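PDB 2Z5B: protein YPL144W from Saccharomyces cerevisiae, which pairs with the partner chaperone IRC25 as a heterodimer that binds proteasome precursors and promotes alpha-ring formation during 20S proteasome assembly. Local coordinates for residues 60-68 and 97-108. Residues are numbered along the deposited sequence; the frame is centred on the assembly and turned at random.
Sequences SCYYYAIPL and RDMARHMATIIS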
loop_
_atom_site.group_PDB
_atom_site.type_symbol
_atom_site.label_atom_id
_atom_site.label_comp_id
_atom_site.label_asym_id
_atom_site.label_seq_id
_atom_site.Cartn_x
_atom_site.Cartn_y
_atom_site.Cartn_z
ATOM N N SER A 60 -2.919 9.265 -6.015
ATOM C CA SER A 60 -3.943 10.309 -5.896
ATOM C C SER A 60 -4.973 9.967 -4.842
ATOM O O SER A 60 -5.447 10.845 -4.112
ATOM C CB SER A 60 -4.622 10.569 -7.246
ATOM O OG SER A 60 -3.726 11.205 -8.129
ATOM N N CYS A 61 -5.306 8.689 -4.757
ATOM C CA CYS A 61 -6.300 8.220 -3.790
ATOM C C CYS A 61 -6.033 6.755 -3.458
ATOM O O CYS A 61 -5.630 6.010 -4.337
ATOM C CB CYS A 61 -7.702 8.386 -4.392
ATOM S SG CYS A 61 -9.054 7.966 -3.266
ATOM N N TYR A 62 -6.233 6.374 -2.189
ATOM C CA TYR A 62 -6.065 4.993 -1.692
ATOM C C TYR A 62 -7.375 4.668 -1.019
ATOM O O TYR A 62 -7.731 5.323 -0.026
ATOM C CB TYR A 62 -4.948 4.923 -0.641
ATOM C CG TYR A 62 -4.437 3.532 -0.289
ATOM C CD1 TYR A 62 -4.447 2.481 -1.232
ATOM C CD2 TYR A 62 -3.894 3.274 0.967
ATOM C CE1 TYR A 62 -3.948 1.227 -0.900
ATOM C CE2 TYR A 62 -3.394 2.019 1.296
ATOM C CZ TYR A 62 -3.405 1.006 0.354
ATOM O OH TYR A 62 -2.920 -0.254 0.679
ATOM N N TYR A 63 -8.107 3.707 -1.572
ATOM C CA TYR A 63 -9.462 3.405 -1.112
ATOM C C TYR A 63 -9.558 1.971 -0.631
ATOM O O TYR A 63 -9.008 1.091 -1.267
ATOM C CB TYR A 63 -10.468 3.603 -2.248
ATOM C CG TYR A 63 -11.792 4.145 -1.749
ATOM C CD1 TYR A 63 -12.779 3.297 -1.243
ATOM C CD2 TYR A 63 -12.046 5.505 -1.774
ATOM C CE1 TYR A 63 -13.995 3.823 -0.755
ATOM C CE2 TYR A 63 -13.250 6.027 -1.320
ATOM C CZ TYR A 63 -14.211 5.184 -0.806
ATOM O OH TYR A 63 -15.398 5.729 -0.353
ATOM N N TYR A 64 -10.283 1.743 0.469
ATOM C CA TYR A 64 -10.471 0.416 1.038
ATOM C C TYR A 64 -11.941 0.005 1.046
ATOM O O TYR A 64 -12.793 0.823 1.394
ATOM C CB TYR A 64 -9.952 0.428 2.481
ATOM C CG TYR A 64 -10.130 -0.873 3.233
ATOM C CD1 TYR A 64 -9.417 -2.007 2.868
ATOM C CD2 TYR A 64 -10.989 -0.962 4.341
ATOM C CE1 TYR A 64 -9.562 -3.205 3.549
ATOM C CE2 TYR A 64 -11.137 -2.181 5.032
ATOM C CZ TYR A 64 -10.395 -3.281 4.633
ATOM O OH TYR A 64 -10.520 -4.494 5.277
ATOM N N ALA A 65 -12.233 -1.256 0.691
ATOM C CA ALA A 65 -13.572 -1.836 0.885
ATOM C C ALA A 65 -13.515 -3.287 1.345
ATOM O O ALA A 65 -12.542 -3.993 1.089
ATOM C CB ALA A 65 -14.412 -1.723 -0.375
ATOM N N ILE A 66 -14.575 -3.727 2.019
ATOM C CA ILE A 66 -14.660 -5.067 2.564
ATOM C C ILE A 66 -16.156 -5.424 2.703
ATOM O O ILE A 66 -16.972 -4.539 2.993
ATOM C CB ILE A 66 -13.874 -5.158 3.939
ATOM C CG1 ILE A 66 -13.865 -6.593 4.502
ATOM C CG2 ILE A 66 -14.401 -4.138 4.960
ATOM C CD1 ILE A 66 -12.909 -6.814 5.675
ATOM N N PRO A 67 -16.526 -6.700 2.448
ATOM C CA PRO A 67 -17.910 -7.106 2.702
ATOM C C PRO A 67 -18.225 -6.920 4.183
ATOM O O PRO A 67 -17.408 -7.284 5.028
ATOM C CB PRO A 67 -17.922 -8.590 2.323
ATOM C CG PRO A 67 -16.719 -8.776 1.414
ATOM C CD PRO A 67 -15.706 -7.818 1.940
ATOM N N LEU A 68 -19.379 -6.326 4.492
ATOM C CA LEU A 68 -19.750 -6.063 5.891
ATOM C C LEU A 68 -20.150 -7.348 6.631
ATOM O O LEU A 68 -19.785 -7.531 7.789
ATOM C CB LEU A 68 -20.866 -5.005 5.978
ATOM C CG LEU A 68 -21.275 -4.223 7.252
ATOM C CD1 LEU A 68 -21.623 -5.099 8.462
ATOM C CD2 LEU A 68 -20.263 -3.164 7.673
ATOM N N ARG A 97 -11.740 10.406 -6.796
ATOM C CA ARG A 97 -12.414 9.700 -5.683
ATOM C C ARG A 97 -13.502 8.729 -6.121
ATOM O O ARG A 97 -13.578 7.587 -5.606
ATOM C CB ARG A 97 -13.003 10.681 -4.652
ATOM C CG ARG A 97 -13.134 10.087 -3.236
ATOM C CD ARG A 97 -13.915 10.997 -2.281
ATOM N NE ARG A 97 -13.430 12.376 -2.357
ATOM C CZ ARG A 97 -14.065 13.373 -2.967
ATOM N NH1 ARG A 97 -15.240 13.175 -3.566
ATOM N NH2 ARG A 97 -13.507 14.570 -2.985
ATOM N N ASP A 98 -14.361 9.183 -7.042
ATOM C CA ASP A 98 -15.415 8.326 -7.625
ATOM C C ASP A 98 -14.822 7.042 -8.170
ATOM O O ASP A 98 -15.317 5.952 -7.893
ATOM C CB ASP A 98 -16.190 9.044 -8.750
ATOM C CG ASP A 98 -17.184 10.071 -8.220
ATOM O OD1 ASP A 98 -17.310 10.214 -6.970
ATOM O OD2 ASP A 98 -17.819 10.751 -9.063
ATOM N N MET A 99 -13.754 7.176 -8.955
ATOM C CA MET A 99 -13.146 6.017 -9.598
ATOM C C MET A 99 -12.601 5.013 -8.583
ATOM O O MET A 99 -12.862 3.813 -8.707
ATOM C CB MET A 99 -12.027 6.441 -10.550
ATOM C CG MET A 99 -11.253 5.270 -11.134
ATOM S SD MET A 99 -12.321 4.137 -12.050
ATOM C CE MET A 99 -12.482 5.143 -13.506
ATOM N N ALA A 100 -11.832 5.517 -7.614
ATOM C CA ALA A 100 -11.198 4.681 -6.584
ATOM C C ALA A 100 -12.244 4.020 -5.708
ATOM O O ALA A 100 -12.121 2.846 -5.364
ATOM C CB ALA A 100 -10.259 5.523 -5.730
ATOM N N ARG A 101 -13.290 4.779 -5.367
ATOM C CA ARG A 101 -14.410 4.255 -4.576
ATOM C C ARG A 101 -15.124 3.148 -5.311
ATOM O O ARG A 101 -15.295 2.072 -4.761
ATOM C CB ARG A 101 -15.415 5.358 -4.222
ATOM C CG ARG A 101 -16.649 4.840 -3.468
ATOM C CD ARG A 101 -17.506 6.025 -3.005
ATOM N NE ARG A 101 -17.836 6.956 -4.104
ATOM C CZ ARG A 101 -18.868 6.837 -4.937
ATOM N NH1 ARG A 101 -19.722 5.817 -4.853
ATOM N NH2 ARG A 101 -19.050 7.755 -5.871
ATOM N N HIS A 102 -15.550 3.423 -6.546
ATOM C CA HIS A 102 -16.222 2.417 -7.369
ATOM C C HIS A 102 -15.370 1.185 -7.585
ATOM O O HIS A 102 -15.864 0.064 -7.464
ATOM C CB HIS A 102 -16.629 2.985 -8.727
ATOM C CG HIS A 102 -17.811 3.903 -8.664
ATOM N ND1 HIS A 102 -17.958 4.980 -9.505
ATOM C CD2 HIS A 102 -18.896 3.908 -7.851
ATOM C CE1 HIS A 102 -19.078 5.620 -9.215
ATOM N NE2 HIS A 102 -19.669 4.989 -8.215
ATOM N N MET A 103 -14.096 1.401 -7.918
ATOM C CA MET A 103 -13.172 0.289 -8.131
ATOM C C MET A 103 -13.095 -0.628 -6.931
ATOM O O MET A 103 -13.313 -1.823 -7.055
ATOM C CB MET A 103 -11.775 0.790 -8.513
ATOM C CG MET A 103 -10.846 -0.305 -9.013
ATOM S SD MET A 103 -11.358 -0.998 -10.593
ATOM C CE MET A 103 -10.810 0.308 -11.689
ATOM N N ALA A 104 -12.801 -0.071 -5.766
ATOM C CA ALA A 104 -12.648 -0.878 -4.568
ATOM C C ALA A 104 -13.959 -1.572 -4.221
ATOM O O ALA A 104 -13.956 -2.753 -3.931
ATOM C CB ALA A 104 -12.163 -0.028 -3.412
ATOM N N THR A 105 -15.060 -0.824 -4.253
ATOM C CA THR A 105 -16.368 -1.352 -3.856
ATOM C C THR A 105 -16.846 -2.451 -4.795
ATOM O O THR A 105 -17.302 -3.497 -4.345
ATOM C CB THR A 105 -17.435 -0.225 -3.756
ATOM O OG1 THR A 105 -16.939 0.823 -2.909
ATOM C CG2 THR A 105 -18.715 -0.757 -3.085
ATOM N N ILE A 106 -16.729 -2.223 -6.100
ATOM C CA ILE A 106 -17.150 -3.228 -7.072
ATOM C C ILE A 106 -16.252 -4.486 -7.035
ATOM O O ILE A 106 -16.753 -5.622 -7.119
ATOM C CB ILE A 106 -17.265 -2.649 -8.508
ATOM C CG1 ILE A 106 -18.412 -1.634 -8.574
ATOM C CG2 ILE A 106 -17.562 -3.764 -9.522
ATOM C CD1 ILE A 106 -18.191 -0.508 -9.575
ATOM N N ILE A 107 -14.942 -4.294 -6.886
ATOM C CA ILE A 107 -14.039 -5.442 -6.764
ATOM C C ILE A 107 -14.388 -6.272 -5.528
ATOM O O ILE A 107 -14.496 -7.494 -5.614
ATOM C CB ILE A 107 -12.548 -5.038 -6.751
ATOM C CG1 ILE A 107 -12.146 -4.438 -8.100
ATOM C CG2 ILE A 107 -11.661 -6.248 -6.441
ATOM C CD1 ILE A 107 -10.786 -3.769 -8.102
ATOM N N SER A 108 -14.583 -5.602 -4.395
ATOM C CA SER A 108 -14.914 -6.285 -3.150
ATOM C C SER A 108 -16.229 -7.071 -3.278
ATOM O O SER A 108 -16.305 -8.228 -2.865
ATOM C CB SER A 108 -14.975 -5.284 -2.004
ATOM O OG SER A 108 -15.173 -5.953 -0.775
#
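Tyr63 lays its ring along the flank of helix 94-111, over the backbone and aliphatic chain of Arg101. Tyr63 CB rests 3.6 Å from the carbonyl O of Ala100 and also meets the methyl of that alanine. Beyond it, Tyr63 CD1 reaches Ala104 CB, 4.0 Å away, while CE2 lies by the CB of Arg101. The Arg101 CA stands almost exactly on the normal of the Tyr63 ring, 3.6 Å from its centroid, a CH-pi contact over one face. CZ touches CB and CG of Arg101, and Tyr63 OH ends 3.4 Å from Arg101 CD. A bend at chi3 (53°) then turns the guanidinium toward Asp98; NH2 meets OD1 in the guanidinium plane but from above the carboxylate, in a salt bridge. Replacing Tyr63 by an alanine would probably strip the cover from Arg101 and open a gap beside Ala104. Flanking the ring, Cys61 SG packs on Ala100 CB at 3.7 Å, and Ala65 sits against Ala104 and Ser108. The Ser108 hydroxyl, close to Pro67 CD, is hydrogen-bonded to the carbonyl of Arg113. Strand and helix run nearly parallel, 26° apart: the helix is the connection of a beta-alpha-beta crossover from strand 83-87 to strand 115-121, lying over strand 58-67 between them. Met99, Met103 and Ile107 pack on strand 115-121 and helix 134-149, while Tyr62 and Tyr64, on the strand's other face, pack on the YLR021W chain.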